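PDB 3OT5: UDP-N-acetylglucosamine 2-epimerase from Listeria monocytogenes, which probably catalyses the reversible epimerisation at C2 of UDP-N-acetylglucosamine, giving UDP-N-acetylmannosamine. Local coordinates for residues Ala40-Pro45 / Gly198-Asp203; Val47-Lys52 / Ala380-Leu385. One frame throughout, in Å; residues are numbered along the deposited sequence.

Contact 1: residues Ala40-Pro45 / Gly198-Asp203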
loop_
_atom_site.group_PDB
_atom_site.type_symbol
_atom_site.label_atom_id
_atom_site.label_comp_id
_atom_site.label_asym_id
_atom_site.label_seq_id
_atom_site.Cartn_x
_atom_site.Cartn_y
_atom_site.Cartn_z
ATOM N N ALA A 40 -8.647 2.435 -2.945
ATOM C CA ALA A 40 -9.586 3.058 -2.014
ATOM C C ALA A 40 -8.907 3.394 -0.685
ATOM O O ALA A 40 -9.076 4.473 -0.138
ATOM C CB ALA A 40 -10.771 2.145 -1.789
ATOM N N ILE A 41 -8.136 2.446 -0.186
ATOM C CA ILE A 41 -7.415 2.605 1.054
ATOM C C ILE A 41 -6.326 3.664 0.960
ATOM O O ILE A 41 -6.107 4.398 1.919
ATOM C CB ILE A 41 -6.814 1.242 1.502
ATOM C CG1 ILE A 41 -7.952 0.318 1.935
ATOM C CG2 ILE A 41 -5.831 1.426 2.653
ATOM C CD1 ILE A 41 -7.512 -1.078 2.321
ATOM N N LYS A 42 -5.648 3.732 -0.185
ATOM C CA LYS A 42 -4.583 4.709 -0.410
ATOM C C LYS A 42 -5.103 6.095 -0.800
ATOM O O LYS A 42 -4.398 7.068 -0.601
ATOM C CB LYS A 42 -3.599 4.228 -1.494
ATOM C CG LYS A 42 -2.739 3.027 -1.106
ATOM C CD LYS A 42 -1.732 2.666 -2.205
ATOM C CE LYS A 42 -0.758 1.587 -1.735
ATOM N NZ LYS A 42 0.210 1.135 -2.804
ATOM N N MET A 43 -6.308 6.182 -1.362
ATOM C CA MET A 43 -6.888 7.475 -1.763
ATOM C C MET A 43 -7.792 8.067 -0.685
ATOM O O MET A 43 -7.905 9.292 -0.588
ATOM C CB MET A 43 -7.665 7.369 -3.087
ATOM C CG MET A 43 -6.784 7.088 -4.299
ATOM S SD MET A 43 -5.676 8.435 -4.761
ATOM C CE MET A 43 -6.792 9.519 -5.636
ATOM N N ALA A 44 -8.420 7.211 0.120
ATOM C CA ALA A 44 -9.305 7.673 1.206
ATOM C C ALA A 44 -8.674 8.767 2.087
ATOM O O ALA A 44 -9.293 9.803 2.298
ATOM C CB ALA A 44 -9.757 6.502 2.072
ATOM N N PRO A 45 -7.433 8.550 2.584
ATOM C CA PRO A 45 -6.788 9.544 3.435
ATOM C C PRO A 45 -6.686 10.908 2.769
ATOM O O PRO A 45 -6.817 11.939 3.422
ATOM C CB PRO A 45 -5.381 8.965 3.655
ATOM C CG PRO A 45 -5.490 7.571 3.382
ATOM C CD PRO A 45 -6.526 7.435 2.304
ATOM N N GLY A 198 5.710 10.838 0.261
ATOM C CA GLY A 198 5.593 9.623 1.072
ATOM C C GLY A 198 4.401 8.871 0.489
ATOM O O GLY A 198 3.764 9.335 -0.461
ATOM N N ASN A 199 4.088 7.731 1.091
ATOM C CA ASN A 199 2.996 6.866 0.663
ATOM C C ASN A 199 1.709 7.081 1.466
ATOM O O ASN A 199 1.730 6.963 2.690
ATOM C CB ASN A 199 3.455 5.410 0.825
ATOM C CG ASN A 199 2.379 4.404 0.466
ATOM O OD1 ASN A 199 1.232 4.768 0.186
ATOM N ND2 ASN A 199 2.742 3.127 0.484
ATOM N N THR A 200 0.593 7.396 0.798
ATOM C CA THR A 200 -0.685 7.583 1.524
ATOM C C THR A 200 -1.187 6.338 2.293
ATOM O O THR A 200 -2.003 6.458 3.207
ATOM C CB THR A 200 -1.812 8.117 0.609
ATOM O OG1 THR A 200 -2.004 7.237 -0.503
ATOM C CG2 THR A 200 -1.475 9.531 0.094
ATOM N N ALA A 201 -0.691 5.159 1.927
ATOM C CA ALA A 201 -1.069 3.909 2.597
ATOM C C ALA A 201 -0.753 3.986 4.082
ATOM O O ALA A 201 -1.466 3.422 4.905
ATOM C CB ALA A 201 -0.349 2.716 1.965
ATOM N N ILE A 202 0.313 4.698 4.418
ATOM C CA ILE A 202 0.704 4.864 5.801
ATOM C C ILE A 202 -0.310 5.802 6.467
ATOM O O ILE A 202 -0.721 5.543 7.597
ATOM C CB ILE A 202 2.150 5.360 5.898
ATOM C CG1 ILE A 202 3.080 4.330 5.225
ATOM C CG2 ILE A 202 2.539 5.586 7.343
ATOM C CD1 ILE A 202 4.516 4.781 5.047
ATOM N N ASP A 203 -0.751 6.860 5.763
ATOM C CA ASP A 203 -1.762 7.774 6.324
ATOM C C ASP A 203 -3.016 6.961 6.665
ATOM O O ASP A 203 -3.691 7.213 7.665
ATOM C CB ASP A 203 -2.204 8.901 5.358
ATOM C CG ASP A 203 -1.064 9.796 4.884
ATOM O OD1 ASP A 203 -1.350 10.983 4.594
ATOM O OD2 ASP A 203 0.102 9.353 4.795
#
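Asn199 OD1 takes the N-H of Ala201 at 2.6 Å, and the Lys42 side chain runs past both residues. This is the N-cap of helix 200-208, whose first turn is weakly bonded. The N-H points well at the oxygen (164°), but the nitrogen stands above the Asn199 carbonyl plane instead of in it. Asn199 has a second conformer, so the capping bond and the tilt of its amide are less certain than the distance suggests. Lys42 lies stretched out beside the new helix: CG and CE are each 3.9 Å from Ala201 CB, so the methyl sits against the flank of the methylene chain. With chi1 at -68°, CG is anti to the carbonyl carbon, and the extended chain carries NZ beyond Ala201 to a salt bridge with Glu145. Thr200 OG1 is turned to Lys42 O as donor; the modelled bond is very short, and its exact length is doubtful. One turn on, Pro45 touches the other helix with the CB-CG side of its ring, CB 3.6 Å from Asp203 CB and CG 3.7 Å from Thr200 O. Helix 37-51 is kinked at this proline, whose N has no hydrogen to give to the turn before. The Asp203 carboxylate accepts from the N-H groups of Ala380 and Ala381. Asn199 ND2 reaches Glu314 on helix 310-315, so the turn touches the part of the chain that builds the second sheet. Helix 37-51 here has strands 28-34 and 117-121 behind it, with helix 200-208, which follows edge strand 194-196, packed on its Lys42-Pro45 side.

Contact 2: residues Val47-Lys52 / Ala380-Leu385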
loop_
_atom_site.group_PDB
_atom_site.type_symbol
_atom_site.label_atom_id
_atom_site.label_comp_id
_atom_site.label_asym_id
_atom_site.label_seq_id
_atom_site.Cartn_x
_atom_site.Cartn_y
_atom_site.Cartn_z
ATOM N N VAL A 47 -8.731 11.953 0.429
ATOM C CA VAL A 47 -10.086 12.484 0.395
ATOM C C VAL A 47 -10.405 13.101 1.766
ATOM O O VAL A 47 -10.953 14.208 1.833
ATOM C CB VAL A 47 -11.124 11.424 0.009
ATOM C CG1 VAL A 47 -12.536 11.984 0.137
ATOM C CG2 VAL A 47 -10.856 10.933 -1.407
ATOM N N LEU A 48 -10.060 12.398 2.847
ATOM C CA LEU A 48 -10.269 12.936 4.195
ATOM C C LEU A 48 -9.594 14.287 4.347
ATOM O O LEU A 48 -10.213 15.228 4.837
ATOM C CB LEU A 48 -9.733 12.014 5.295
ATOM C CG LEU A 48 -10.473 10.729 5.624
ATOM C CD1 LEU A 48 -9.819 10.061 6.842
ATOM C CD2 LEU A 48 -11.933 11.032 5.896
ATOM N N ALA A 49 -8.322 14.370 3.953
ATOM C CA ALA A 49 -7.558 15.620 4.033
ATOM C C ALA A 49 -8.277 16.770 3.304
ATOM O O ALA A 49 -8.323 17.903 3.798
ATOM C CB ALA A 49 -6.172 15.429 3.471
ATOM N N LEU A 50 -8.814 16.477 2.124
ATOM C CA LEU A 50 -9.563 17.467 1.350
ATOM C C LEU A 50 -10.808 17.885 2.111
ATOM O O LEU A 50 -11.171 19.060 2.128
ATOM C CB LEU A 50 -9.977 16.901 -0.005
ATOM C CG LEU A 50 -8.876 16.706 -1.041
ATOM C CD1 LEU A 50 -9.328 15.767 -2.171
ATOM C CD2 LEU A 50 -8.443 18.068 -1.577
ATOM N N GLU A 51 -11.464 16.916 2.741
ATOM C CA GLU A 51 -12.662 17.201 3.498
ATOM C C GLU A 51 -12.381 17.954 4.817
ATOM O O GLU A 51 -13.297 18.515 5.404
ATOM C CB GLU A 51 -13.459 15.928 3.721
ATOM C CG GLU A 51 -13.984 15.365 2.418
ATOM C CD GLU A 51 -14.800 14.120 2.604
ATOM O OE1 GLU A 51 -15.034 13.735 3.769
ATOM O OE2 GLU A 51 -15.209 13.530 1.583
ATOM N N LYS A 52 -11.128 17.979 5.264
ATOM C CA LYS A 52 -10.765 18.726 6.473
ATOM C C LYS A 52 -10.597 20.206 6.137
ATOM O O LYS A 52 -10.528 21.045 7.036
ATOM C CB LYS A 52 -9.452 18.236 7.087
ATOM C CG LYS A 52 -9.443 16.809 7.577
ATOM C CD LYS A 52 -8.078 16.460 8.184
ATOM C CE LYS A 52 -7.921 14.937 8.396
ATOM N NZ LYS A 52 -8.958 14.343 9.295
ATOM N N ALA A 380 1.393 12.016 4.038
ATOM C CA ALA A 380 1.548 12.203 2.604
ATOM C C ALA A 380 0.371 13.011 2.058
ATOM O O ALA A 380 0.553 13.852 1.189
ATOM C CB ALA A 380 1.647 10.862 1.903
ATOM N N ALA A 381 -0.821 12.775 2.595
ATOM C CA ALA A 381 -2.025 13.477 2.158
ATOM C C ALA A 381 -1.899 14.992 2.331
ATOM O O ALA A 381 -2.248 15.758 1.442
ATOM C CB ALA A 381 -3.254 12.954 2.915
ATOM N N ASN A 382 -1.379 15.408 3.481
ATOM C CA ASN A 382 -1.212 16.819 3.789
ATOM C C ASN A 382 -0.244 17.468 2.825
ATOM O O ASN A 382 -0.492 18.571 2.341
ATOM C CB ASN A 382 -0.754 16.976 5.233
ATOM C CG ASN A 382 -1.749 16.403 6.203
ATOM O OD1 ASN A 382 -1.457 15.433 6.894
ATOM N ND2 ASN A 382 -2.973 16.929 6.181
ATOM N N ARG A 383 0.858 16.783 2.536
ATOM C CA ARG A 383 1.833 17.292 1.573
ATOM C C ARG A 383 1.195 17.348 0.182
ATOM O O ARG A 383 1.404 18.291 -0.560
ATOM C CB ARG A 383 3.096 16.431 1.552
ATOM C CG ARG A 383 3.881 16.439 2.890
ATOM C CD ARG A 383 5.201 15.694 2.781
ATOM N NE ARG A 383 5.879 15.638 4.074
ATOM C CZ ARG A 383 5.705 14.676 4.979
ATOM N NH1 ARG A 383 4.892 13.661 4.744
ATOM N NH2 ARG A 383 6.358 14.722 6.116
ATOM N N ILE A 384 0.398 16.346 -0.165
ATOM C CA ILE A 384 -0.255 16.354 -1.478
ATOM C C ILE A 384 -1.162 17.590 -1.589
ATOM O O ILE A 384 -1.069 18.335 -2.560
ATOM C CB ILE A 384 -1.030 15.045 -1.760
ATOM C CG1 ILE A 384 -0.058 13.875 -1.909
ATOM C CG2 ILE A 384 -1.880 15.155 -3.055
ATOM C CD1 ILE A 384 -0.748 12.507 -2.049
ATOM N N LEU A 385 -2.006 17.823 -0.583
ATOM C CA LEU A 385 -2.917 18.967 -0.607
ATOM C C LEU A 385 -2.167 20.287 -0.651
ATOM O O LEU A 385 -2.532 21.168 -1.417
ATOM C CB LEU A 385 -3.897 18.960 0.569
ATOM C CG LEU A 385 -4.916 17.817 0.603
ATOM C CD1 LEU A 385 -5.937 18.077 1.720
ATOM C CD2 LEU A 385 -5.629 17.675 -0.742
#
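Ala49 CB meets Ala381 CB at 3.9 Å, methyl against methyl, in a helix-helix packing on the first Rossmann-like domain. With two such domains, each built on a parallel sheet, the chain has the GT-B-like architecture known for this epimerase family, in which the C-terminal helix returns to pack on the first domain. Here that helix is 380-392, and it lies across the end of helix 37-51. The segment axes come within 9.1 Å of each other and cross at -58°, an ordinary helix-packing distance, with the two alanines facing across it. Further along, Leu385 fills the angle between the helices. Its CG sits 3.9 Å from Ala49 CB, and this pair carries the contact. Chi1 of -66° sets CG anti to the carbonyl carbon and turns the branched end of the side chain to the facing helix. Leu50 comes from helix 37-51 in a like torsion, and the two leucine side chains slant across each other. The Leu385 methyls point toward Ala49 and Leu50, but several carbon pairs around them are modelled closer than carbons can sit, so their exact positions are doubtful. Leu50 also leans on Val30 and Phe57 of strands 28-34 and 57-63, which ties this greasy seam to the sheet beneath. Asn382 marks the exposed border of the seam, near a bound PEG fragment probably left from crystallisation, and its amide ND2 stops 4.5 Å from Ala49 CB.

Overall arrangement
Helix 37-51 serves both contacts, meeting helix 200-208 in contact 1 and helix 380-392 in contact 2; the centres of the two contacts are about 10 Å apart. The two partner helices also touch each other, Thr200 CG2 packing on Ile384 CD1, so three helices close into one cluster over the first sheet. The centre of contact 1 lies about 7 Å from the centre of the chain, that of contact 2 about 17 Å; both are buried. Contact 1 mixes polar capping and charge with aliphatic packing where the two domains come together. Contact 2 is almost wholly aliphatic, with one exposed residue at its margin.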